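Local structure of triacylglycerol lipase (3O0D) at residues S214-D219 with V262-G267; H243-V248 with Q266-K271. The protein probably hydrolyses the ester bonds of triacylglycerols, as an extracellular, glycosylated yeast lipase of the alpha/beta-hydrolase fold. All coordinates share one frame; numbering follows the deposited sequence.

Contact 1: residues S214-D219 with V262-G267; sequences SKVSKD and VVMCQG
M264 lays its CB and CG against the backbone carbonyl of S214, each carbon 3.4 Å from S214 O, and sends its sulfur and methyl on toward V216. The bends that take it there are at chi2 (-58°) and chi3 (-72°): they curl the thioether, and M264 CE ends 3.6 Å from V216 CG2. SD lies almost as near the same methyl, so a single branch of the valine, the one anti to its carbonyl carbon, meets both the sulfur and the terminal carbon. The two side chains cross at about a right angle. Around this apolar patch F18 of helix 12-27 touches both V216 and M264, and V248 packs on the methionine from the neighbouring strand. The contact thus joins the loop between helix 195-206 and strand 222-227 to strand 262-265, which in this alpha/beta-hydrolase sheet lies between strands 247-250 and 3-8, antiparallel to both. Past the strand end the chemistry turns polar. Q266 brings its amide beside S214, with Q266 NE2 3.4 Å from S214 CB. The polar ends are bonded to residues just before S214: Q266 OE1 accepts from the backbone N of V213, while Q266 NE2 donates to D212 OD1. S214 OG is hydrogen-bonded to that same carboxylate oxygen, through which the serine and the glutamine are linked although neither bonds directly to the other.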
ATOM      1  N   SER A 214     -11.620  -3.607 -13.585  1.00 12.18           N
ATOM      2  CA  SER A 214     -11.119  -4.785 -14.297  1.00 12.02           C
ATOM      3  C   SER A 214      -9.873  -4.484 -15.140  1.00 11.96           C
ATOM      4  O   SER A 214      -9.226  -5.389 -15.574  1.00 13.06           O
ATOM      5  CB  SER A 214     -12.196  -5.357 -15.197  1.00 13.63           C
ATOM      6  OG  SER A 214     -12.532  -4.427 -16.184  1.00 15.25           O
ATOM      7  N   LYS A 215      -9.566  -3.201 -15.327  1.00 12.32           N
ATOM      8  CA  LYS A 215      -8.474  -2.793 -16.209  1.00 13.89           C
ATOM      9  C   LYS A 215      -7.362  -1.995 -15.594  1.00 12.36           C
ATOM     10  O   LYS A 215      -7.595  -1.133 -14.713  1.00 13.81           O
ATOM     11  CB  LYS A 215      -9.056  -2.026 -17.461  1.00 14.65           C
ATOM     12  CG  LYS A 215      -9.821  -3.035 -18.399  1.00 17.54           C
ATOM     13  CD  LYS A 215     -10.554  -2.285 -19.492  1.00 27.15           C
ATOM     14  CE  LYS A 215     -11.414  -3.177 -20.332  1.00 29.76           C
ATOM     15  NZ  LYS A 215     -12.734  -3.343 -19.691  1.00 32.49           N
ATOM     16  N   VAL A 216      -6.156  -2.194 -16.109  1.00 13.60           N
ATOM     17  CA  VAL A 216      -5.016  -1.345 -15.815  1.00 13.91           C
ATOM     18  C   VAL A 216      -4.983  -0.265 -16.868  1.00 17.97           C
ATOM     19  O   VAL A 216      -5.166  -0.573 -18.067  1.00 17.23           O
ATOM     20  CB  VAL A 216      -3.715  -2.129 -15.917  1.00 14.07           C
ATOM     21  CG1 VAL A 216      -2.580  -1.276 -15.660  1.00 14.60           C
ATOM     22  CG2 VAL A 216      -3.759  -3.321 -14.849  1.00 11.53           C
ATOM     23  N   SER A 217      -4.888   0.983 -16.447  1.00 18.47           N
ATOM     24  CA  SER A 217      -4.969   2.039 -17.468  1.00 20.09           C
ATOM     25  C   SER A 217      -4.153   3.237 -17.035  1.00 22.92           C
ATOM     26  O   SER A 217      -3.819   3.377 -15.869  1.00 20.50           O
ATOM     27  CB  SER A 217      -6.420   2.365 -17.729  1.00 21.88           C
ATOM     28  OG  SER A 217      -6.870   3.237 -16.732  1.00 25.82           O
ATOM     29  N   LYS A 218      -3.749   4.086 -18.012  1.00 24.11           N
ATOM     30  CA  LYS A 218      -2.809   5.163 -17.692  1.00 24.40           C
ATOM     31  C   LYS A 218      -3.400   6.083 -16.617  1.00 22.75           C
ATOM     32  O   LYS A 218      -2.652   6.646 -15.855  1.00 25.68           O
ATOM     33  CB  LYS A 218      -2.442   5.980 -18.979  1.00 25.04           C
ATOM     34  CG  LYS A 218      -3.684   6.603 -19.675  1.00 27.51           C
ATOM     35  CD  LYS A 218      -3.295   7.394 -21.007  1.00 31.96           C
ATOM     36  CE  LYS A 218      -4.210   8.642 -21.235  1.00 32.60           C
ATOM     37  NZ  LYS A 218      -3.889   9.303 -22.586  1.00 32.67           N
ATOM     38  N   ASP A 219      -4.706   6.267 -16.557  1.00 21.48           N
ATOM     39  CA  ASP A 219      -5.277   7.203 -15.657  1.00 20.76           C
ATOM     40  C   ASP A 219      -5.734   6.639 -14.311  1.00 19.98           C
ATOM     41  O   ASP A 219      -6.279   7.369 -13.450  1.00 18.56           O
ATOM     42  CB  ASP A 219      -6.451   7.896 -16.306  1.00 26.58           C
ATOM     43  CG  ASP A 219      -5.985   9.008 -17.339  1.00 30.24           C
ATOM     44  OD1 ASP A 219      -4.792   9.459 -17.299  1.00 34.86           O
ATOM     45  OD2 ASP A 219      -6.809   9.387 -18.207  1.00 40.33           O
ATOM     46  N   VAL A 262      -1.666 -13.347 -12.474  1.00  8.92           N
ATOM     47  CA  VAL A 262      -1.937 -12.106 -11.735  1.00  9.22           C
ATOM     48  C   VAL A 262      -3.264 -11.519 -12.373  1.00  9.20           C
ATOM     49  O   VAL A 262      -3.292 -11.269 -13.599  1.00 11.21           O
ATOM     50  CB  VAL A 262      -0.784 -11.122 -11.905  1.00  7.36           C
ATOM     51  CG1 VAL A 262      -1.044  -9.750 -11.134  1.00  9.24           C
ATOM     52  CG2 VAL A 262       0.603 -11.673 -11.498  1.00 11.06           C
ATOM     53  N   VAL A 263      -4.311 -11.305 -11.580  1.00  8.28           N
ATOM     54  CA  VAL A 263      -5.619 -11.014 -12.179  1.00  7.44           C
ATOM     55  C   VAL A 263      -6.148  -9.722 -11.516  1.00  7.97           C
ATOM     56  O   VAL A 263      -5.827  -9.430 -10.348  1.00  8.85           O
ATOM     57  CB  VAL A 263      -6.633 -12.186 -12.057  1.00  9.76           C
ATOM     58  CG1 VAL A 263      -6.158 -13.386 -12.922  1.00 11.88           C
ATOM     59  CG2 VAL A 263      -6.839 -12.596 -10.533  1.00 10.42           C
ATOM     60  N   MET A 264      -7.006  -8.991 -12.257  1.00 10.17           N
ATOM     61  CA  MET A 264      -7.656  -7.819 -11.666  1.00  8.99           C
ATOM     62  C   MET A 264      -9.028  -8.277 -11.175  1.00 11.10           C
ATOM     63  O   MET A 264      -9.765  -8.964 -11.896  1.00 12.46           O
ATOM     64  CB  MET A 264      -7.880  -6.798 -12.818  1.00 11.45           C
ATOM     65  CG  MET A 264      -6.623  -6.392 -13.624  1.00 12.15           C
ATOM     66  SD  MET A 264      -5.384  -5.683 -12.562  1.00 10.87           S
ATOM     67  CE  MET A 264      -6.110  -4.025 -12.152  1.00  9.32           C
ATOM     68  N   CYS A 265      -9.357  -7.972  -9.903  1.00 10.05           N
ATOM     69  CA  CYS A 265     -10.577  -8.522  -9.280  1.00 13.05           C
ATOM     70  C   CYS A 265     -11.602  -7.414  -9.227  1.00  9.76           C
ATOM     71  O   CYS A 265     -11.220  -6.354  -8.810  1.00 13.71           O
ATOM     72  CB  CYS A 265     -10.219  -8.866  -7.812  1.00 11.25           C
ATOM     73  SG  CYS A 265      -8.844 -10.114  -7.824  1.00 14.46           S
ATOM     74  N   GLN A 266     -12.823  -7.720  -9.610  1.00 11.62           N
ATOM     75  CA  GLN A 266     -13.989  -6.754  -9.318  1.00 12.33           C
ATOM     76  C   GLN A 266     -14.334  -6.805  -7.843  1.00 12.58           C
ATOM     77  O   GLN A 266     -14.121  -7.796  -7.130  1.00 13.20           O
ATOM     78  CB  GLN A 266     -15.184  -7.036 -10.113  1.00 13.04           C
ATOM     79  CG  GLN A 266     -14.944  -6.882 -11.644  1.00 14.86           C
ATOM     80  CD  GLN A 266     -14.910  -5.498 -12.126  1.00 14.75           C
ATOM     81  OE1 GLN A 266     -14.634  -4.569 -11.391  1.00 16.59           O
ATOM     82  NE2 GLN A 266     -15.134  -5.326 -13.440  1.00 15.84           N
ATOM     83  N   GLY A 267     -14.871  -5.689  -7.385  1.00 12.39           N
ATOM     84  CA  GLY A 267     -15.531  -5.636  -6.063  1.00 15.17           C
ATOM     85  C   GLY A 267     -14.731  -5.368  -4.832  1.00 15.42           C
ATOM     86  O   GLY A 267     -13.487  -5.391  -4.797  1.00 13.91           O
TER

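Contact 2: residues H243-V248 with Q266-K271; sequences HCSGEV and QGQSNK. With K (potassium ion), chain N.
G267 O is gripped by two waters, water 2 at 2.7 Å and water 4 at 2.9 Å, each donating to it and each leading toward the 243-248 segment. Water 2 accepts from G246 N, bridging backbone to backbone, whereas water 4 gives its other hydrogen to E247 OE1, 2.7 Å away. That carboxylate oxygen takes a second donor in water 3, which accepts from N270 N at 2.9 Å. E247, extended with chi1 at -179°, reaches across with OE1 to these waters, while its OE2 is hydrogen-bonded to T226 OG1 and to S274 N; the two waters and the S274 N-H would probably favour the ionised carboxylate. Both segments lie near the edge of the alpha/beta-hydrolase sheet: 243-248 leads into strand 247-250, and residues 266-271 hold the turn after strand 262-265 and the short, weakly bonded outermost strand at about 269-270. N270 ND2 closes this turn on a lone pair of Q266 O, in the carbonyl plane, with an N-H...O angle of 158°, and N270 OD1 is bonded to Q272 N. Farther along, the CB and CG of Q268 cover the carbonyl of H243, both 3.2 Å from H243 O, a buried oxygen with no hydrogen-bond partner in the model. S245 OG borders the same chain, 3.6 Å from Q268 CG. An alanine in place of Q268 would remove CG and is likely to open a gap beside H243 O and S245 OG. Water 1 joins H243 N to Q268 O. H243 ND1 meets, in the ring plane, a potassium ion 3.1 Å away, which Q189 also binds, while H243 NE2 is hydrogen-bonded to P233 O.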
ATOM      1  N   HIS A 243     -12.931  -3.403   2.602  1.00 13.88           N
ATOM      2  CA  HIS A 243     -12.014  -2.774   1.717  1.00 12.98           C
ATOM      3  C   HIS A 243     -12.715  -1.847   0.703  1.00 11.48           C
ATOM      4  O   HIS A 243     -13.899  -2.028   0.358  1.00 14.49           O
ATOM      5  CB  HIS A 243     -11.327  -3.861   0.862  1.00 12.66           C
ATOM      6  CG  HIS A 243     -10.048  -4.461   1.470  1.00 11.64           C
ATOM      7  ND1 HIS A 243      -8.949  -3.741   1.851  1.00 12.38           N
ATOM      8  CD2 HIS A 243      -9.737  -5.769   1.683  1.00 12.50           C
ATOM      9  CE1 HIS A 243      -7.985  -4.578   2.252  1.00 14.08           C
ATOM     10  NE2 HIS A 243      -8.450  -5.820   2.167  1.00 11.47           N
ATOM     11  N   CYS A 244     -11.934  -0.898   0.230  1.00 14.94           N
ATOM     12  CA  CYS A 244     -12.259  -0.231  -1.024  1.00 15.90           C
ATOM     13  C   CYS A 244     -12.015  -1.178  -2.198  1.00 16.65           C
ATOM     14  O   CYS A 244     -11.450  -2.296  -2.040  1.00 17.37           O
ATOM     15  CB  CYS A 244     -11.385   1.026  -1.137  1.00 15.50           C
ATOM     16  SG  CYS A 244      -9.599   0.721  -1.395  1.00 21.30           S
ATOM     17  N   SER A 245     -12.486  -0.764  -3.360  1.00 15.24           N
ATOM     18  CA  SER A 245     -12.234  -1.576  -4.599  1.00 16.00           C
ATOM     19  C   SER A 245     -10.770  -1.443  -5.040  1.00 14.55           C
ATOM     20  O   SER A 245     -10.029  -0.569  -4.616  1.00 16.19           O
ATOM     21  CB  SER A 245     -13.097  -1.088  -5.750  1.00 16.07           C
ATOM     22  OG  SER A 245     -14.447  -1.252  -5.316  1.00 15.80           O
ATOM     23  N   GLY A 246     -10.424  -2.279  -6.028  1.00 13.82           N
ATOM     24  CA  GLY A 246      -9.124  -2.078  -6.621  1.00 10.47           C
ATOM     25  C   GLY A 246      -8.112  -3.248  -6.459  1.00 10.89           C
ATOM     26  O   GLY A 246      -6.933  -3.065  -6.703  1.00 11.84           O
ATOM     27  N   GLU A 247      -8.634  -4.409  -6.073  1.00 10.93           N
ATOM     28  CA  GLU A 247      -7.772  -5.574  -5.783  1.00 11.23           C
ATOM     29  C   GLU A 247      -7.101  -6.143  -7.078  1.00  9.53           C
ATOM     30  O   GLU A 247      -7.794  -6.271  -8.112  1.00 10.60           O
ATOM     31  CB  GLU A 247      -8.627  -6.679  -5.158  1.00 11.23           C
ATOM     32  CG  GLU A 247      -7.764  -7.949  -4.786  1.00 10.66           C
ATOM     33  CD  GLU A 247      -8.516  -8.964  -3.969  1.00 13.22           C
ATOM     34  OE1 GLU A 247      -9.801  -8.928  -3.929  1.00 14.73           O
ATOM     35  OE2 GLU A 247      -7.855  -9.858  -3.348  1.00 13.26           O
ATOM     36  N   VAL A 248      -5.775  -6.388  -6.978  1.00  8.97           N
ATOM     37  CA  VAL A 248      -4.987  -7.115  -7.997  1.00  8.91           C
ATOM     38  C   VAL A 248      -4.399  -8.359  -7.268  1.00  8.22           C
ATOM     39  O   VAL A 248      -3.712  -8.206  -6.300  1.00 10.09           O
ATOM     40  CB  VAL A 248      -3.826  -6.264  -8.371  1.00  8.68           C
ATOM     41  CG1 VAL A 248      -2.944  -7.033  -9.448  1.00  8.54           C
ATOM     42  CG2 VAL A 248      -4.397  -4.889  -8.999  1.00  9.32           C
ATOM     43  N   GLN A 266     -12.823  -7.720  -9.610  1.00 11.62           N
ATOM     44  CA  GLN A 266     -13.989  -6.754  -9.318  1.00 12.33           C
ATOM     45  C   GLN A 266     -14.334  -6.805  -7.843  1.00 12.58           C
ATOM     46  O   GLN A 266     -14.121  -7.796  -7.130  1.00 13.20           O
ATOM     47  CB  GLN A 266     -15.184  -7.036 -10.113  1.00 13.04           C
ATOM     48  CG  GLN A 266     -14.944  -6.882 -11.644  1.00 14.86           C
ATOM     49  CD  GLN A 266     -14.910  -5.498 -12.126  1.00 14.75           C
ATOM     50  OE1 GLN A 266     -14.634  -4.569 -11.391  1.00 16.59           O
ATOM     51  NE2 GLN A 266     -15.134  -5.326 -13.440  1.00 15.84           N
ATOM     52  N   GLY A 267     -14.871  -5.689  -7.385  1.00 12.39           N
ATOM     53  CA  GLY A 267     -15.531  -5.636  -6.063  1.00 15.17           C
ATOM     54  C   GLY A 267     -14.731  -5.368  -4.832  1.00 15.42           C
ATOM     55  O   GLY A 267     -13.487  -5.391  -4.797  1.00 13.91           O
ATOM     56  N   GLN A 268     -15.456  -5.233  -3.716  1.00 12.59           N
ATOM     57  CA  GLN A 268     -14.751  -4.963  -2.504  1.00 13.81           C
ATOM     58  C   GLN A 268     -14.407  -6.280  -1.758  1.00 13.17           C
ATOM     59  O   GLN A 268     -13.647  -6.252  -0.786  1.00 14.56           O
ATOM     60  CB  GLN A 268     -15.583  -3.977  -1.579  1.00 15.49           C
ATOM     61  CG  GLN A 268     -15.667  -2.557  -2.205  1.00 15.82           C
ATOM     62  CD  GLN A 268     -16.692  -1.670  -1.521  1.00 21.70           C
ATOM     63  OE1 GLN A 268     -16.552  -0.410  -1.473  1.00 24.17           O
ATOM     64  NE2 GLN A 268     -17.740  -2.306  -1.031  1.00 18.89           N
ATOM     65  N   SER A 269     -15.057  -7.364  -2.160  1.00 11.97           N
ATOM     66  CA  SER A 269     -14.697  -8.713  -1.690  1.00 15.71           C
ATOM     67  C   SER A 269     -14.965  -9.683  -2.806  1.00 14.60           C
ATOM     68  O   SER A 269     -16.023  -9.636  -3.457  1.00 16.19           O
ATOM     69  CB  SER A 269     -15.474  -9.044  -0.369  1.00 16.04           C
ATOM     70  OG  SER A 269     -15.402 -10.431  -0.006  1.00 22.78           O
ATOM     71  N   ASN A 270     -13.993 -10.581  -3.104  1.00 10.59           N
ATOM     72  CA  ASN A 270     -14.141 -11.401  -4.303  1.00 12.25           C
ATOM     73  C   ASN A 270     -13.585 -12.792  -3.997  1.00  9.30           C
ATOM     74  O   ASN A 270     -12.385 -12.936  -3.688  1.00 14.23           O
ATOM     75  CB  ASN A 270     -13.384 -10.704  -5.434  1.00 11.56           C
ATOM     76  CG  ASN A 270     -13.527 -11.392  -6.768  1.00 12.00           C
ATOM     77  OD1 ASN A 270     -13.580 -12.606  -6.864  1.00 12.37           O
ATOM     78  ND2 ASN A 270     -13.662 -10.558  -7.855  1.00 13.16           N
ATOM     79  N   LYS A 271     -14.454 -13.794  -4.051  1.00 12.94           N
ATOM     80  CA  LYS A 271     -14.029 -15.140  -3.595  1.00 13.01           C
ATOM     81  C   LYS A 271     -13.109 -15.759  -4.626  1.00 14.12           C
ATOM     82  O   LYS A 271     -12.518 -16.875  -4.386  1.00 12.69           O
ATOM     83  CB  LYS A 271     -15.224 -16.075  -3.410  1.00 17.59           C
ATOM     84  CG  LYS A 271     -16.164 -15.674  -2.272  1.00 24.14           C
ATOM     85  CD  LYS A 271     -15.751 -16.054  -0.911  1.00 33.60           C
ATOM     86  CE  LYS A 271     -16.943 -15.789   0.117  1.00 34.58           C
ATOM     87  NZ  LYS A 271     -18.313 -16.444  -0.144  1.00 36.77           N
TER
HETATM   88  K     K N 308      -9.076  -0.664   2.134  1.00 21.57           K
HETATM   89  O   HOH W   1     -13.988  -6.075   2.079  1.00 19.21           O
HETATM   90  O   HOH W   2     -11.500  -4.838  -6.487  1.00 13.27           O
HETATM   91  O   HOH W   3     -11.357 -10.357  -2.036  1.00 13.56           O
HETATM   92  O   HOH W   4     -11.659  -7.062  -3.257  1.00 24.98           O
HETATM   93  O   HOH W   5     -11.244   0.213   4.176  1.00 28.15           O

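How the contacts relate
Contacts 1 and 2 share Q266 and G267 and meet in the same sheet, where strands 247-250 and 262-265 run side by side: C265 N probably donates to E247 O (2.9 Å), and V248 packs against V262 and M264. Contact 1 is only partly buried, with K215 exposed, and relies on methionine and valine packing, with polar groups tied to residues outside it. All the touching residues of contact 2 are buried, yet it is largely polar, with waters bridging its backbones. Neither has a direct hydrogen bond across its segments. Contact 1 ties the strand to a loop ahead of strand 222-227; contact 2 joins the turn that follows it to the approach to strand 247-250.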